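Local coordinates for Lin1840 protein (Listeria innocua serovar 6a, PDB 4ZOC), which probably hydrolyses terminal, non-reducing beta-D-glucosyl residues to release beta-D-glucose, as a family 3 glycoside hydrolase linked to beta-1,2-glucan metabolism, at residues Ala194-Ala199 with Leu203-Val208. The protein carries 2 engineered substitutions. Residues are numbered along the deposited sequence; the frame is centred on the assembly and turned at random.
Sequences AAYGAA and LEYNTV
The Y196 ring has the backbone N of Y205 at its edge, near the ring plane, while the ring of Y205 carries E204 CG over the centre of one face, 3.2 Å above its plane. The hydroxyl of Y196 also reaches Y205, with OH 3.8 Å from Y205 CD1. The Y196 side chain starts out away from 203-208; with CG anti to the backbone N (chi1 179°) the ring extends so that its OH reaches E204. There a weak hydrogen bond runs from Y196 OH to E204 OE2 at 2.7 Å, ring and carboxylate planes lying 41° apart. E204 OE2 also accepts Y205 N at 3.0 Å, met on its anti side and 23° out of the carboxylate plane. A bend at chi2 brings the E204 carboxylate back to these donors. Further hydrogen bonds join R149 NH1 to the Y196 hydroxyl, W147 NE1 to E204 OE2 and A474 N to E204 OE1.

Both segments belong to the loop that follows strand 187-193 of the TIM-barrel domain of this family 3 glycosidase. A type II turn from L203 to N206 brings the chain back beside the short 3-10 segment 196-197. The side chain of Y205 comes within about 5 Å of a bound beta-D-glucopyranose, and its OH hydrogen-bonds to E473, a residue of the glucose pocket.

Farther along, V208 supplies the apolar packing: CG1 meets A198 CB at 3.8 Å and A195 CB at 4.1 Å. Its CG2 lies in van der Waals contact with A195 O, at 3.5 Å. A199 CB comes to 3.5 Å from L203 O. From the second subunit, S585 OG hydrogen-bonds to E204 O.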
loop_
_atom_site.group_PDB
_atom_site.type_symbol
_atom_site.label_atom_id
_atom_site.label_comp_id
_atom_site.label_asym_id
_atom_site.label_seq_id
_atom_site.Cartn_x
_atom_site.Cartn_y
_atom_site.Cartn_z
ATOM N N ALA A 194 9.661 -7.236 13.098
ATOM C CA ALA A 194 9.483 -7.829 11.790
ATOM C C ALA A 194 8.707 -6.928 10.900
ATOM O O ALA A 194 7.939 -6.130 11.397
ATOM C CB ALA A 194 8.658 -9.132 11.847
ATOM N N ALA A 195 8.944 -7.090 9.589
ATOM C CA ALA A 195 8.082 -6.616 8.515
ATOM C C ALA A 195 8.200 -5.093 8.295
ATOM O O ALA A 195 7.340 -4.462 7.714
ATOM C CB ALA A 195 6.655 -7.007 8.735
ATOM N N TYR A 196 9.337 -4.538 8.721
ATOM C CA TYR A 196 9.561 -3.114 8.691
ATOM C C TYR A 196 9.480 -2.520 7.250
ATOM O O TYR A 196 9.170 -1.358 7.059
ATOM C CB TYR A 196 10.962 -2.903 9.340
ATOM C CG TYR A 196 11.570 -1.559 9.483
ATOM C CD1 TYR A 196 10.835 -0.409 9.705
ATOM C CD2 TYR A 196 12.931 -1.442 9.431
ATOM C CE1 TYR A 196 11.440 0.861 9.830
ATOM C CE2 TYR A 196 13.522 -0.209 9.663
ATOM C CZ TYR A 196 12.802 0.942 9.794
ATOM O OH TYR A 196 13.415 2.160 9.949
ATOM N N GLY A 197 9.925 -3.307 6.276
ATOM C CA GLY A 197 9.990 -2.877 4.832
ATOM C C GLY A 197 8.617 -2.590 4.198
ATOM O O GLY A 197 8.555 -2.032 3.092
ATOM N N ALA A 198 7.539 -2.928 4.914
ATOM C CA ALA A 198 6.178 -2.690 4.429
ATOM C C ALA A 198 5.647 -1.325 4.885
ATOM O O ALA A 198 4.489 -1.017 4.702
ATOM C CB ALA A 198 5.254 -3.842 4.861
ATOM N N ALA A 199 6.538 -0.449 5.387
ATOM C CA ALA A 199 6.167 0.900 5.798
ATOM C C ALA A 199 5.221 1.533 4.779
ATOM O O ALA A 199 5.568 1.674 3.553
ATOM C CB ALA A 199 7.414 1.766 5.902
ATOM N N LEU A 203 7.101 5.671 3.752
ATOM C CA LEU A 203 7.438 6.725 4.683
ATOM C C LEU A 203 8.176 6.116 5.908
ATOM O O LEU A 203 7.744 5.156 6.497
ATOM C CB LEU A 203 6.119 7.455 5.105
ATOM C CG LEU A 203 6.212 8.502 6.170
ATOM C CD1 LEU A 203 7.217 9.603 5.777
ATOM C CD2 LEU A 203 4.807 9.087 6.456
ATOM N N GLU A 204 9.332 6.652 6.238
ATOM C CA GLU A 204 10.113 6.058 7.326
ATOM C C GLU A 204 9.360 5.945 8.619
ATOM O O GLU A 204 8.628 6.828 9.055
ATOM C CB GLU A 204 11.421 6.834 7.530
ATOM C CG GLU A 204 12.373 6.133 8.392
ATOM C CD GLU A 204 12.776 4.829 7.800
ATOM O OE1 GLU A 204 13.679 4.768 6.913
ATOM O OE2 GLU A 204 12.170 3.751 8.157
ATOM N N TYR A 205 9.525 4.784 9.248
ATOM C CA TYR A 205 8.934 4.414 10.562
ATOM C C TYR A 205 7.466 4.250 10.516
ATOM O O TYR A 205 6.861 4.060 11.592
ATOM C CB TYR A 205 9.317 5.388 11.696
ATOM C CG TYR A 205 10.768 5.872 11.689
ATOM C CD1 TYR A 205 11.810 4.994 11.914
ATOM C CD2 TYR A 205 11.060 7.177 11.439
ATOM C CE1 TYR A 205 13.120 5.433 11.899
ATOM C CE2 TYR A 205 12.379 7.642 11.372
ATOM C CZ TYR A 205 13.384 6.753 11.658
ATOM O OH TYR A 205 14.690 7.096 11.685
ATOM N N ASN A 206 6.851 4.409 9.344
ATOM C CA ASN A 206 5.393 4.476 9.263
ATOM C C ASN A 206 4.711 3.099 9.445
ATOM O O ASN A 206 5.373 2.042 9.410
ATOM C CB ASN A 206 4.964 5.087 7.925
ATOM C CG ASN A 206 3.561 5.631 7.929
ATOM O OD1 ASN A 206 2.956 5.927 8.984
ATOM N ND2 ASN A 206 3.012 5.772 6.729
ATOM N N THR A 207 3.406 3.162 9.707
ATOM C CA THR A 207 2.535 2.002 9.864
ATOM C C THR A 207 2.791 0.857 8.862
ATOM O O THR A 207 2.978 1.046 7.670
ATOM C CB THR A 207 1.096 2.493 9.674
ATOM O OG1 THR A 207 0.811 3.506 10.630
ATOM C CG2 THR A 207 0.062 1.379 9.783
ATOM N N VAL A 208 2.796 -0.357 9.402
ATOM C CA VAL A 208 2.828 -1.608 8.625
ATOM C C VAL A 208 1.582 -2.346 9.015
ATOM O O VAL A 208 1.270 -2.463 10.251
ATOM C CB VAL A 208 4.031 -2.447 9.023
ATOM C CG1 VAL A 208 3.985 -3.860 8.480
ATOM C CG2 VAL A 208 5.337 -1.751 8.573
#